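Local coordinates for WlaRA, TDP-fucose-3,4-ketoisomerase (Campylobacter jejuni subsp. jejuni 81116, PDB 5TPV), which is a cupin-fold protein of the WxcM-like family, built round two antiparallel sheets and modelled as two chains with thymidine-5'-diphosphate bound, at residues A50-E55 with D90-K95; I57-N62 with L107-T112; S64-I69 with K77-N82; Y3-F8 with K83-Y88. One frame throughout, in Å; residues are numbered along the deposited sequence.

Interaction 1: A50-E55 with D90-K95; sequences ANLNSE and DKMIWK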
loop_
_atom_site.group_PDB
_atom_site.type_symbol
_atom_site.label_atom_id
_atom_site.label_comp_id
_atom_site.label_asym_id
_atom_site.label_seq_id
_atom_site.Cartn_x
_atom_site.Cartn_y
_atom_site.Cartn_z
ATOM N N ALA B 50 -0.495 -18.093 -11.036
ATOM C CA ALA B 50 -0.809 -18.405 -9.659
ATOM C C ALA B 50 0.472 -18.373 -8.914
ATOM O O ALA B 50 1.585 -18.390 -9.496
ATOM C CB ALA B 50 -1.457 -19.774 -9.565
ATOM N N ASN B 51 0.313 -18.262 -7.603
ATOM C CA ASN B 51 1.462 -18.122 -6.711
ATOM C C ASN B 51 1.377 -19.187 -5.619
ATOM O O ASN B 51 0.304 -19.396 -4.969
ATOM C CB ASN B 51 1.566 -16.702 -6.104
ATOM C CG ASN B 51 1.735 -15.601 -7.157
ATOM O OD1 ASN B 51 0.815 -15.302 -7.939
ATOM N ND2 ASN B 51 2.893 -14.987 -7.175
ATOM N N LEU B 52 2.506 -19.891 -5.470
ATOM C CA LEU B 52 2.619 -21.052 -4.565
ATOM C C LEU B 52 2.510 -20.707 -3.075
ATOM O O LEU B 52 1.843 -21.411 -2.316
ATOM C CB LEU B 52 3.943 -21.772 -4.803
ATOM C CG LEU B 52 4.077 -22.628 -6.069
ATOM C CD1 LEU B 52 5.547 -22.901 -6.317
ATOM C CD2 LEU B 52 3.297 -23.939 -5.902
ATOM N N ASN B 53 3.108 -19.590 -2.684
ATOM C CA ASN B 53 3.082 -19.140 -1.286
ATOM C C ASN B 53 2.238 -17.923 -0.918
ATOM O O ASN B 53 1.768 -17.829 0.213
ATOM C CB ASN B 53 4.532 -18.899 -0.868
ATOM C CG ASN B 53 5.416 -20.076 -1.248
ATOM O OD1 ASN B 53 5.012 -21.222 -1.027
ATOM N ND2 ASN B 53 6.603 -19.812 -1.795
ATOM N N SER B 54 2.133 -16.940 -1.804
ATOM C CA SER B 54 1.642 -15.622 -1.431
ATOM C C SER B 54 0.125 -15.665 -1.389
ATOM O O SER B 54 -0.552 -16.241 -2.254
ATOM C CB SER B 54 2.062 -14.562 -2.449
ATOM O OG SER B 54 3.471 -14.461 -2.604
ATOM N N GLU B 55 -0.374 -14.966 -0.384
ATOM C CA GLU B 55 -1.726 -14.473 -0.353
ATOM C C GLU B 55 -1.751 -12.967 -0.728
ATOM O O GLU B 55 -0.732 -12.267 -0.681
ATOM C CB GLU B 55 -2.246 -14.690 1.069
ATOM C CG GLU B 55 -2.413 -16.134 1.477
ATOM C CD GLU B 55 -2.618 -16.271 2.978
ATOM O OE1 GLU B 55 -3.695 -15.867 3.511
ATOM O OE2 GLU B 55 -1.675 -16.783 3.614
ATOM N N ASP B 90 -6.626 -16.589 -1.227
ATOM C CA ASP B 90 -5.595 -17.440 -0.591
ATOM C C ASP B 90 -4.551 -17.831 -1.639
ATOM O O ASP B 90 -4.718 -17.554 -2.834
ATOM C CB ASP B 90 -6.290 -18.705 -0.079
ATOM C CG ASP B 90 -5.618 -19.330 1.142
ATOM O OD1 ASP B 90 -6.416 -19.928 1.918
ATOM O OD2 ASP B 90 -4.372 -19.223 1.312
ATOM N N LYS B 91 -3.494 -18.488 -1.210
ATOM C CA LYS B 91 -2.473 -18.936 -2.173
ATOM C C LYS B 91 -2.944 -19.987 -3.202
ATOM O O LYS B 91 -4.008 -20.596 -3.073
ATOM C CB LYS B 91 -1.253 -19.434 -1.431
ATOM C CG LYS B 91 -1.495 -20.522 -0.422
ATOM C CD LYS B 91 -0.161 -21.043 0.099
ATOM C CE LYS B 91 -0.273 -21.484 1.537
ATOM N NZ LYS B 91 0.968 -22.139 2.044
ATOM N N MET B 92 -2.209 -20.139 -4.298
ATOM C CA MET B 92 -2.548 -21.141 -5.332
ATOM C C MET B 92 -3.942 -20.878 -5.821
ATOM O O MET B 92 -4.824 -21.762 -5.908
ATOM C CB MET B 92 -2.363 -22.591 -4.816
ATOM C CG MET B 92 -0.928 -23.054 -4.903
ATOM S SD MET B 92 -0.321 -22.966 -6.623
ATOM C CE MET B 92 -0.885 -24.522 -7.302
ATOM N N ILE B 93 -4.166 -19.616 -6.143
ATOM C CA ILE B 93 -5.327 -19.311 -6.910
ATOM C C ILE B 93 -4.864 -18.542 -8.122
ATOM O O ILE B 93 -4.096 -17.590 -7.994
ATOM C CB ILE B 93 -6.319 -18.551 -6.037
ATOM C CG1 ILE B 93 -6.707 -19.417 -4.833
ATOM C CG2 ILE B 93 -7.514 -18.116 -6.879
ATOM C CD1 ILE B 93 -7.955 -18.995 -4.080
ATOM N N TRP B 94 -5.298 -19.002 -9.287
ATOM C CA TRP B 94 -4.922 -18.364 -10.548
ATOM C C TRP B 94 -5.815 -17.132 -10.712
ATOM O O TRP B 94 -7.009 -17.130 -10.357
ATOM C CB TRP B 94 -5.198 -19.303 -11.697
ATOM C CG TRP B 94 -4.879 -18.814 -13.063
ATOM C CD1 TRP B 94 -5.649 -18.036 -13.872
ATOM C CD2 TRP B 94 -3.715 -19.135 -13.816
ATOM N NE1 TRP B 94 -5.039 -17.868 -15.102
ATOM C CE2 TRP B 94 -3.840 -18.514 -15.076
ATOM C CE3 TRP B 94 -2.585 -19.904 -13.549
ATOM C CZ2 TRP B 94 -2.870 -18.614 -16.061
ATOM C CZ3 TRP B 94 -1.618 -20.017 -14.556
ATOM C CH2 TRP B 94 -1.763 -19.374 -15.778
ATOM N N LYS B 95 -5.227 -16.097 -11.291
ATOM C CA LYS B 95 -5.963 -14.856 -11.493
ATOM C C LYS B 95 -5.556 -14.146 -12.765
ATOM O O LYS B 95 -4.422 -14.252 -13.213
ATOM C CB LYS B 95 -5.808 -13.948 -10.256
ATOM C CG LYS B 95 -4.675 -12.943 -10.258
ATOM C CD LYS B 95 -3.315 -13.532 -10.062
ATOM C CE LYS B 95 -3.173 -14.291 -8.765
ATOM N NZ LYS B 95 -1.784 -14.775 -8.720
HETATM O O HOH W 1 -2.086 -17.082 -6.663
HETATM O O HOH W 2 3.195 -22.865 0.690
HETATM O O HOH W 3 -2.629 -16.258 -4.168
#

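Interaction 2: I57-N62 with L107-T112; sequences IFIALN and LVLTNT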
loop_
_atom_site.group_PDB
_atom_site.type_symbol
_atom_site.label_atom_id
_atom_site.label_comp_id
_atom_site.label_asym_id
_atom_site.label_seq_id
_atom_site.Cartn_x
_atom_site.Cartn_y
_atom_site.Cartn_z
ATOM N N ILE B 57 -4.346 -9.223 -0.983
ATOM C CA ILE B 57 -5.564 -8.395 -1.103
ATOM C C ILE B 57 -5.460 -7.351 -2.230
ATOM O O ILE B 57 -4.497 -6.621 -2.321
ATOM C CB ILE B 57 -5.803 -7.675 0.225
ATOM C CG1 ILE B 57 -6.139 -8.677 1.300
ATOM C CG2 ILE B 57 -7.013 -6.747 0.182
ATOM C CD1 ILE B 57 -6.102 -8.080 2.679
ATOM N N PHE B 58 -6.477 -7.285 -3.064
ATOM C CA PHE B 58 -6.542 -6.429 -4.236
ATOM C C PHE B 58 -7.568 -5.327 -3.908
ATOM O O PHE B 58 -8.683 -5.614 -3.469
ATOM C CB PHE B 58 -7.071 -7.203 -5.477
ATOM C CG PHE B 58 -6.210 -8.358 -5.900
ATOM C CD1 PHE B 58 -5.108 -8.152 -6.688
ATOM C CD2 PHE B 58 -6.487 -9.655 -5.475
ATOM C CE1 PHE B 58 -4.269 -9.207 -7.037
ATOM C CE2 PHE B 58 -5.667 -10.710 -5.822
ATOM C CZ PHE B 58 -4.558 -10.489 -6.614
ATOM N N ILE B 59 -7.206 -4.087 -4.179
ATOM C CA ILE B 59 -8.051 -2.932 -3.895
ATOM C C ILE B 59 -7.953 -1.983 -5.076
ATOM O O ILE B 59 -6.831 -1.642 -5.514
ATOM C CB ILE B 59 -7.510 -2.235 -2.629
ATOM C CG1 ILE B 59 -7.375 -3.198 -1.472
ATOM C CG2 ILE B 59 -8.351 -1.042 -2.201
ATOM C CD1 ILE B 59 -6.547 -2.654 -0.336
ATOM N N ALA B 60 -9.116 -1.582 -5.611
ATOM C CA ALA B 60 -9.175 -0.496 -6.545
ATOM C C ALA B 60 -9.229 0.815 -5.778
ATOM O O ALA B 60 -10.297 1.218 -5.346
ATOM C CB ALA B 60 -10.384 -0.654 -7.447
ATOM N N LEU B 61 -8.085 1.443 -5.567
ATOM C CA LEU B 61 -8.021 2.734 -4.900
ATOM C C LEU B 61 -8.617 3.819 -5.713
ATOM O O LEU B 61 -9.102 4.775 -5.186
ATOM C CB LEU B 61 -6.599 3.202 -4.712
ATOM C CG LEU B 61 -5.735 2.454 -3.733
ATOM C CD1 LEU B 61 -4.477 3.241 -3.462
ATOM C CD2 LEU B 61 -6.483 2.220 -2.443
ATOM N N ASN B 62 -8.515 3.709 -7.022
ATOM C CA ASN B 62 -9.274 4.596 -7.849
ATOM C C ASN B 62 -9.804 3.854 -9.066
ATOM O O ASN B 62 -9.265 2.838 -9.469
ATOM C CB ASN B 62 -8.406 5.814 -8.190
ATOM C CG ASN B 62 -9.247 7.047 -8.513
ATOM O OD1 ASN B 62 -10.221 7.375 -7.829
ATOM N ND2 ASN B 62 -8.913 7.682 -9.617
ATOM N N LEU B 107 -4.144 -1.350 -6.040
ATOM C CA LEU B 107 -3.210 -1.644 -4.972
ATOM C C LEU B 107 -3.357 -3.109 -4.520
ATOM O O LEU B 107 -4.468 -3.591 -4.242
ATOM C CB LEU B 107 -3.496 -0.725 -3.813
ATOM C CG LEU B 107 -2.732 -0.881 -2.503
ATOM C CD1 LEU B 107 -1.268 -0.586 -2.664
ATOM C CD2 LEU B 107 -3.317 -0.037 -1.370
ATOM N N VAL B 108 -2.206 -3.716 -4.279
ATOM C CA VAL B 108 -2.073 -5.085 -3.812
ATOM C C VAL B 108 -1.196 -5.206 -2.585
ATOM O O VAL B 108 -0.087 -4.712 -2.507
ATOM C CB VAL B 108 -1.492 -5.948 -4.962
ATOM C CG1 VAL B 108 -1.654 -7.435 -4.641
ATOM C CG2 VAL B 108 -2.235 -5.622 -6.245
ATOM N N LEU B 109 -1.713 -5.917 -1.592
ATOM C CA LEU B 109 -0.953 -6.273 -0.402
ATOM C C LEU B 109 -0.662 -7.778 -0.441
ATOM O O LEU B 109 -1.527 -8.582 -0.847
ATOM C CB LEU B 109 -1.808 -5.995 0.829
ATOM C CG LEU B 109 -2.747 -4.760 0.766
ATOM C CD1 LEU B 109 -3.630 -4.658 1.967
ATOM C CD2 LEU B 109 -1.986 -3.461 0.635
ATOM N N THR B 110 0.535 -8.135 0.003
ATOM C CA THR B 110 0.940 -9.513 0.091
ATOM C C THR B 110 1.910 -9.760 1.267
ATOM O O THR B 110 2.490 -8.856 1.886
ATOM C CB THR B 110 1.513 -10.022 -1.235
ATOM O OG1 THR B 110 1.742 -11.452 -1.203
ATOM C CG2 THR B 110 2.809 -9.363 -1.491
ATOM N N ASN B 111 1.984 -11.037 1.615
ATOM C CA ASN B 111 2.731 -11.510 2.792
ATOM C C ASN B 111 4.104 -12.055 2.441
ATOM O O ASN B 111 4.720 -12.647 3.289
ATOM C CB ASN B 111 1.918 -12.563 3.528
ATOM C CG ASN B 111 1.619 -13.803 2.667
ATOM O OD1 ASN B 111 1.476 -13.745 1.466
ATOM N ND2 ASN B 111 1.468 -14.930 3.319
ATOM N N THR B 112 4.618 -11.828 1.227
ATOM C CA THR B 112 5.965 -12.320 0.923
ATOM C C THR B 112 6.818 -11.320 0.235
ATOM O O THR B 112 6.288 -10.445 -0.435
ATOM C CB THR B 112 5.893 -13.524 -0.068
ATOM O OG1 THR B 112 5.245 -13.109 -1.271
ATOM C CG2 THR B 112 5.045 -14.670 0.469
#

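Interaction 3: S64-I69 with K77-N82; sequences SCEILI and KIILNN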
loop_
_atom_site.group_PDB
_atom_site.type_symbol
_atom_site.label_atom_id
_atom_site.label_comp_id
_atom_site.label_asym_id
_atom_site.label_seq_id
_atom_site.Cartn_x
_atom_site.Cartn_y
_atom_site.Cartn_z
ATOM N N SER B 64 -11.958 1.389 -11.428
ATOM C CA SER B 64 -12.522 0.057 -11.318
ATOM C C SER B 64 -11.804 -0.889 -12.262
ATOM O O SER B 64 -11.221 -0.494 -13.265
ATOM C CB SER B 64 -14.024 0.054 -11.668
ATOM O OG SER B 64 -14.206 0.558 -12.977
ATOM N N CYS B 65 -11.855 -2.156 -11.914
ATOM C CA CYS B 65 -11.387 -3.181 -12.823
ATOM C C CYS B 65 -12.151 -4.463 -12.442
ATOM O O CYS B 65 -12.944 -4.446 -11.481
ATOM C CB CYS B 65 -9.869 -3.341 -12.666
ATOM S SG CYS B 65 -9.377 -3.938 -11.019
ATOM N N GLU B 66 -11.915 -5.535 -13.209
ATOM C CA GLU B 66 -12.561 -6.827 -13.028
ATOM C C GLU B 66 -11.450 -7.834 -12.822
ATOM O O GLU B 66 -10.405 -7.805 -13.467
ATOM C CB GLU B 66 -13.377 -7.205 -14.276
ATOM C CG GLU B 66 -14.515 -8.166 -14.017
ATOM C CD GLU B 66 -15.360 -8.444 -15.258
ATOM O OE1 GLU B 66 -15.613 -9.642 -15.542
ATOM O OE2 GLU B 66 -15.726 -7.479 -15.958
ATOM N N ILE B 67 -11.682 -8.745 -11.907
ATOM C CA ILE B 67 -10.780 -9.867 -11.738
ATOM C C ILE B 67 -11.456 -11.225 -11.898
ATOM O O ILE B 67 -12.551 -11.466 -11.351
ATOM C CB ILE B 67 -10.070 -9.785 -10.398
ATOM C CG1 ILE B 67 -9.177 -10.988 -10.181
ATOM C CG2 ILE B 67 -11.052 -9.701 -9.260
ATOM C CD1 ILE B 67 -8.105 -10.729 -9.174
ATOM N N LEU B 68 -10.786 -12.137 -12.595
ATOM C CA LEU B 68 -11.248 -13.537 -12.673
ATOM C C LEU B 68 -10.269 -14.327 -11.853
ATOM O O LEU B 68 -9.059 -14.128 -12.008
ATOM C CB LEU B 68 -11.326 -14.039 -14.106
ATOM C CG LEU B 68 -11.380 -15.533 -14.434
ATOM C CD1 LEU B 68 -11.523 -15.663 -15.956
ATOM C CD2 LEU B 68 -10.081 -16.245 -14.027
ATOM N N ILE B 69 -10.806 -15.137 -10.941
ATOM C CA ILE B 69 -10.011 -16.067 -10.145
ATOM C C ILE B 69 -10.481 -17.516 -10.424
ATOM O O ILE B 69 -11.666 -17.743 -10.723
ATOM C CB ILE B 69 -10.080 -15.844 -8.629
ATOM C CG1 ILE B 69 -11.525 -15.775 -8.133
ATOM C CG2 ILE B 69 -9.349 -14.582 -8.225
ATOM C CD1 ILE B 69 -11.619 -15.581 -6.648
ATOM N N LYS B 77 -15.743 -14.276 -11.340
ATOM C CA LYS B 77 -15.442 -12.892 -11.721
ATOM C C LYS B 77 -16.001 -11.899 -10.692
ATOM O O LYS B 77 -17.124 -12.039 -10.218
ATOM C CB LYS B 77 -15.992 -12.538 -13.096
ATOM C CG LYS B 77 -15.416 -13.421 -14.191
ATOM C CD LYS B 77 -16.057 -13.148 -15.549
ATOM C CE LYS B 77 -15.410 -14.020 -16.607
ATOM N NZ LYS B 77 -16.007 -13.799 -17.951
ATOM N N ILE B 78 -15.177 -10.911 -10.352
ATOM C CA ILE B 78 -15.470 -9.910 -9.338
ATOM C C ILE B 78 -15.072 -8.533 -9.859
ATOM O O ILE B 78 -14.002 -8.381 -10.470
ATOM C CB ILE B 78 -14.660 -10.216 -8.067
ATOM C CG1 ILE B 78 -15.209 -11.506 -7.437
ATOM C CG2 ILE B 78 -14.698 -9.075 -7.053
ATOM C CD1 ILE B 78 -14.139 -12.392 -6.860
ATOM N N ILE B 79 -15.937 -7.554 -9.589
ATOM C CA ILE B 79 -15.603 -6.179 -9.888
ATOM C C ILE B 79 -15.023 -5.475 -8.662
ATOM O O ILE B 79 -15.565 -5.582 -7.590
ATOM C CB ILE B 79 -16.766 -5.446 -10.593
ATOM C CG1 ILE B 79 -16.880 -5.996 -12.024
ATOM C CG2 ILE B 79 -16.504 -3.944 -10.672
ATOM C CD1 ILE B 79 -18.169 -5.658 -12.744
ATOM N N LEU B 80 -13.874 -4.811 -8.830
ATOM C CA LEU B 80 -13.295 -3.955 -7.807
ATOM C C LEU B 80 -13.514 -2.519 -8.253
ATOM O O LEU B 80 -13.090 -2.138 -9.330
ATOM C CB LEU B 80 -11.805 -4.251 -7.647
ATOM C CG LEU B 80 -11.516 -5.661 -7.066
ATOM C CD1 LEU B 80 -10.035 -5.945 -7.010
ATOM C CD2 LEU B 80 -12.096 -5.820 -5.670
ATOM N N ASN B 81 -14.211 -1.741 -7.432
ATOM C CA ASN B 81 -14.521 -0.357 -7.754
ATOM C C ASN B 81 -14.674 0.641 -6.617
ATOM O O ASN B 81 -15.137 1.749 -6.862
ATOM C CB ASN B 81 -15.773 -0.252 -8.649
ATOM C CG ASN B 81 -17.046 -0.780 -8.002
ATOM O OD1 ASN B 81 -18.026 -0.991 -8.710
ATOM N ND2 ASN B 81 -17.047 -1.045 -6.722
ATOM N N ASN B 82 -14.335 0.290 -5.399
ATOM C CA ASN B 82 -14.175 1.351 -4.420
ATOM C C ASN B 82 -13.214 1.043 -3.301
ATOM O O ASN B 82 -12.837 -0.103 -3.103
ATOM C CB ASN B 82 -15.514 1.777 -3.836
ATOM C CG ASN B 82 -15.974 0.839 -2.763
ATOM O OD1 ASN B 82 -16.237 -0.295 -3.054
ATOM N ND2 ASN B 82 -16.106 1.314 -1.544
#

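Interaction 4: Y3-F8 with K83-Y88; sequences YTILKF and KTKGLY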
loop_
_atom_site.group_PDB
_atom_site.type_symbol
_atom_site.label_atom_id
_atom_site.label_comp_id
_atom_site.label_asym_id
_atom_site.label_seq_id
_atom_site.Cartn_x
_atom_site.Cartn_y
_atom_site.Cartn_z
ATOM N N TYR B 3 -11.684 -17.277 -1.098
ATOM C CA TYR B 3 -11.521 -15.860 -1.221
ATOM C C TYR B 3 -12.585 -15.161 -0.387
ATOM O O TYR B 3 -13.597 -15.788 -0.017
ATOM C CB TYR B 3 -11.690 -15.511 -2.687
ATOM C CG TYR B 3 -13.077 -15.660 -3.243
ATOM C CD1 TYR B 3 -14.060 -14.709 -2.994
ATOM C CD2 TYR B 3 -13.409 -16.747 -4.057
ATOM C CE1 TYR B 3 -15.339 -14.845 -3.507
ATOM C CE2 TYR B 3 -14.680 -16.898 -4.597
ATOM C CZ TYR B 3 -15.668 -15.941 -4.313
ATOM O OH TYR B 3 -16.975 -16.042 -4.810
ATOM N N THR B 4 -12.396 -13.863 -0.156
ATOM C CA THR B 4 -13.373 -13.065 0.605
ATOM C C THR B 4 -13.371 -11.617 0.147
ATOM O O THR B 4 -12.320 -10.976 0.051
ATOM C CB THR B 4 -13.107 -13.030 2.134
ATOM O OG1 THR B 4 -13.029 -14.338 2.691
ATOM C CG2 THR B 4 -14.243 -12.296 2.855
ATOM N N ILE B 5 -14.561 -11.108 -0.138
ATOM C CA ILE B 5 -14.741 -9.693 -0.347
ATOM C C ILE B 5 -14.816 -9.046 1.033
ATOM O O ILE B 5 -15.829 -9.174 1.727
ATOM C CB ILE B 5 -15.947 -9.394 -1.241
ATOM C CG1 ILE B 5 -15.697 -10.032 -2.616
ATOM C CG2 ILE B 5 -16.171 -7.877 -1.431
ATOM C CD1 ILE B 5 -16.736 -9.685 -3.653
ATOM N N LEU B 6 -13.732 -8.372 1.420
ATOM C CA LEU B 6 -13.680 -7.598 2.651
ATOM C C LEU B 6 -14.349 -6.252 2.533
ATOM O O LEU B 6 -14.402 -5.641 1.470
ATOM C CB LEU B 6 -12.252 -7.435 3.131
ATOM C CG LEU B 6 -11.601 -8.794 3.329
ATOM C CD1 LEU B 6 -10.144 -8.565 3.593
ATOM C CD2 LEU B 6 -12.199 -9.653 4.443
ATOM N N LYS B 7 -15.006 -5.866 3.616
ATOM C CA LYS B 7 -15.476 -4.501 3.825
ATOM C C LYS B 7 -14.526 -3.901 4.864
ATOM O O LYS B 7 -14.443 -4.405 5.985
ATOM C CB LYS B 7 -16.907 -4.503 4.347
ATOM C CG LYS B 7 -17.414 -3.099 4.701
ATOM C CD LYS B 7 -17.785 -2.305 3.456
ATOM C CE LYS B 7 -18.016 -0.839 3.777
ATOM N NZ LYS B 7 -18.872 -0.190 2.741
ATOM N N PHE B 8 -13.794 -2.849 4.499
ATOM C CA PHE B 8 -12.790 -2.276 5.401
ATOM C C PHE B 8 -13.397 -1.408 6.497
ATOM O O PHE B 8 -14.413 -0.739 6.303
ATOM C CB PHE B 8 -11.758 -1.496 4.591
ATOM C CG PHE B 8 -10.966 -2.354 3.622
ATOM C CD1 PHE B 8 -10.556 -3.642 3.953
ATOM C CD2 PHE B 8 -10.613 -1.850 2.370
ATOM C CE1 PHE B 8 -9.820 -4.421 3.050
ATOM C CE2 PHE B 8 -9.887 -2.614 1.477
ATOM C CZ PHE B 8 -9.481 -3.872 1.815
ATOM N N LYS B 83 -12.858 2.098 -2.579
ATOM C CA LYS B 83 -11.769 2.083 -1.592
ATOM C C LYS B 83 -12.106 1.403 -0.295
ATOM O O LYS B 83 -11.223 1.233 0.531
ATOM C CB LYS B 83 -11.362 3.510 -1.235
ATOM C CG LYS B 83 -10.432 4.115 -2.247
ATOM C CD LYS B 83 -9.995 5.503 -1.804
ATOM C CE LYS B 83 -10.814 6.612 -2.443
ATOM N NZ LYS B 83 -10.821 6.458 -3.918
ATOM N N THR B 84 -13.365 1.042 -0.079
ATOM C CA THR B 84 -13.750 0.417 1.200
ATOM C C THR B 84 -13.860 -1.091 1.166
ATOM O O THR B 84 -14.288 -1.730 2.120
ATOM C CB THR B 84 -15.107 0.918 1.641
ATOM O OG1 THR B 84 -16.042 0.472 0.662
ATOM C CG2 THR B 84 -15.111 2.447 1.698
ATOM N N LYS B 85 -13.487 -1.652 0.035
ATOM C CA LYS B 85 -13.630 -3.071 -0.228
ATOM C C LYS B 85 -12.352 -3.565 -0.946
ATOM O O LYS B 85 -11.669 -2.838 -1.708
ATOM C CB LYS B 85 -14.916 -3.276 -1.018
ATOM C CG LYS B 85 -14.801 -3.715 -2.466
ATOM C CD LYS B 85 -16.182 -3.670 -3.132
ATOM C CE LYS B 85 -16.145 -4.028 -4.609
ATOM N NZ LYS B 85 -16.416 -5.485 -4.751
ATOM N N GLY B 86 -11.988 -4.782 -0.616
ATOM C CA GLY B 86 -10.972 -5.488 -1.357
ATOM C C GLY B 86 -11.282 -6.962 -1.432
ATOM O O GLY B 86 -12.107 -7.512 -0.688
ATOM N N LEU B 87 -10.562 -7.596 -2.337
ATOM C CA LEU B 87 -10.642 -9.028 -2.548
ATOM C C LEU B 87 -9.433 -9.678 -1.970
ATOM O O LEU B 87 -8.311 -9.444 -2.460
ATOM C CB LEU B 87 -10.687 -9.323 -4.046
ATOM C CG LEU B 87 -10.578 -10.814 -4.419
ATOM C CD1 LEU B 87 -11.765 -11.579 -3.852
ATOM C CD2 LEU B 87 -10.571 -10.912 -5.935
ATOM N N TYR B 88 -9.653 -10.416 -0.886
ATOM C CA TYR B 88 -8.688 -11.388 -0.359
ATOM C C TYR B 88 -8.739 -12.712 -1.144
ATOM O O TYR B 88 -9.823 -13.283 -1.359
ATOM C CB TYR B 88 -9.012 -11.693 1.088
ATOM C CG TYR B 88 -8.217 -12.870 1.602
ATOM C CD1 TYR B 88 -6.921 -12.708 2.035
ATOM C CD2 TYR B 88 -8.746 -14.162 1.577
ATOM C CE1 TYR B 88 -6.142 -13.782 2.416
ATOM C CE2 TYR B 88 -7.985 -15.256 1.977
ATOM C CZ TYR B 88 -6.703 -15.063 2.411
ATOM O OH TYR B 88 -5.955 -16.150 2.801
#

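Interaction 1: A50-E55 with D90-K95
The indole of Trp94 comes obliquely at Ala50, with Trp94 CE3 3.7 Å from Ala50 N; Tyr123 meets the same ring edge-to-face. At the far end, the side chains of Glu55 and Asp90 lie side by side, pointing the same way, their carboxylate planes 39° apart and Glu55 OE1 4.1 Å from Asp90 OD2. Between them, Met92 N donates to Asn51 O at 2.7 Å, and a bend at chi2 (-58°) brings Met92 SD alongside Leu52 CD2 at 3.8 Å. One water accepts from Asn51 N and Lys95 NZ and donates to Ile93 O; a second bridges the loop carbonyls Ser54 O and Asp90 O. Lys95 crosses Asn51 at about a right angle and bonds to His49 O, while Asn51 ND2 bonds to Glu118. The two acids do not face each other unaided: Asp90 OD2 accepts from Lys91 N, and Glu55 OE1 is hydrogen-bonded to Tyr88 OH, which probably eases the like-charge repulsion.

Interaction 2: I57-N62 with L107-T112
Ile57 lies in an antiparallel strand pair, 57-60 against 107-110, in the larger sheet of the cupin beta sandwich; Ile57 N and O both bond to Leu109, and Ile57 N reaches Leu109 O at 2.9 Å. On the side-chain face shared by this hydrogen-bonded pair, Leu109 CD1 comes up against Ile57 CB at 4.1 Å. Phe58 points to the other face and makes a non-hydrogen-bonded pair with Val108. The two side chains run alongside each other; Val108 CG2 meets the ring obliquely, 3.9 Å from Phe58 CD1, and Val108 CG1 lies near CE1. Leu80 of the facing sheet also packs on that phenyl, so this side looks into the sandwich. Ile59 returns to the first face and makes a second pair of backbone bonds, with Leu107. Its CD1 touches both Leu107 CD2 and Leu109 CD1, 4.3 and 4.2 Å away, and Tyr36 of the second subunit packs on Ile59 and Leu107. This face therefore belongs to the subunit interface. Beyond Ala60 the chain turns a corner. Leu61 and Asn62 both stand opposite Ile105 in a classic beta bulge, and Leu61 meets its counterpart in the second subunit. Within the chain Leu61 lies slantwise over Leu107, whose CG, set opposite its nitrogen (chi1 175°), carries CD2 to within 4.0 Å of Leu61 CD2, while Leu61 CG sits 3.9 Å from Leu107 CB.

Interaction 3: S64-I69 with K77-N82
Ile67 and Ile78 stand side by side, pointing the same way, on the inward face of the hairpin formed by strands 65-70 and 75-80. Ile67 carries CG1 anti to its own backbone nitrogen (chi1 177°), which turns CG2 across the gap between the strands, 3.8 Å from Ile78 CB and 3.5 Å from Ile78 O. The end of Ile78 slants over to Ile69, where the two CD1 methyls are 4.1 Å apart. Farther along the same face, Cys65 SG sits 4.2 Å from Leu80 CB. Phe58 and Leu87 of the other sheet pack on Ile67 and Leu80, so this row forms one wall of the sandwich core. On the opposite face Glu66 cuts across two neighbours at a slant: its CG touches Ile79 CG1 at 3.8 Å, and its OE1 hovers 3.5 Å from Lys77 CD. The stretched Lys77 chain also lays its CG against Leu68 CB. Backbone bonds pair Cys65 with Leu80 and Ile67 with Ile78, two each; Ile67 N to Ile78 O, at 2.8 Å, is close to straight at 172°. Glu66 OE1 bonds to Tyr98 OH and OE2 to Asn99 ND2, and OE1 stays 4.8 Å from Lys77 NZ. The lysine thus lends mainly its methylenes; any attraction between the charges is probably weak at that distance, and the pairing rests on backbone bonds and the apolar inward face.

Interaction 4: Y3-F8 with K83-Y88
Phe8 has CG beside its backbone nitrogen (chi1 -63°), and chi2 of -38° then swings the CD2-CE2-CZ side of the ring along the backbone of 83-86. Phe8 CD2 is 3.6 Å from Lys83 O, which lies at the ring edge near its plane, and Phe8 CZ reaches Gly86 N at 3.6 Å. At the other end Tyr88, with CG swung away from its nitrogen (chi1 169°), sets its ring so that Thr4 N comes to the edge, 4.1 Å from CD2. Leu6 CD1 rests on Tyr88 CB, and Tyr3 CD1 packs on Leu87 CD1 at 4.0 Å. Backbone bonds run two-way between Thr4 and Tyr88; Leu6 N donates to Gly86 O, with only a weak return bond, and Phe8 N donates to Thr84 O at 2.7 Å. Leu87 turns inward to Ile67 and Leu80, whereas Phe8 and Thr84 pack on the second subunit. This is antiparallel strand pairing of the cupin sandwich, with strand 3-13 added alongside 85-89 in the larger sheet.

How the interactions relate
From the N terminus, residues 3-8 wait until 83-88 before interaction 4 closes its long loop. Residues 50-55, the end of strand 46-51 and the loop after it, meet 90-95 to close interaction 1; 57-62 meets 107-112 in interaction 2. These three cross one another, their segments alternating along the chain. Interaction 3 is the short hairpin, and it falls within the span of each of the others. Interactions 2 and 4 are in the larger sheet, joined where Phe58 N bonds to Leu87 O. Interaction 3 and the strand ends of interaction 1 belong to the smaller sheet and meet through Lys95 and Ile67. Ile79 O and Lys85 NZ link 3 to 4, while Ser54 and Thr112 tie 1 to 2.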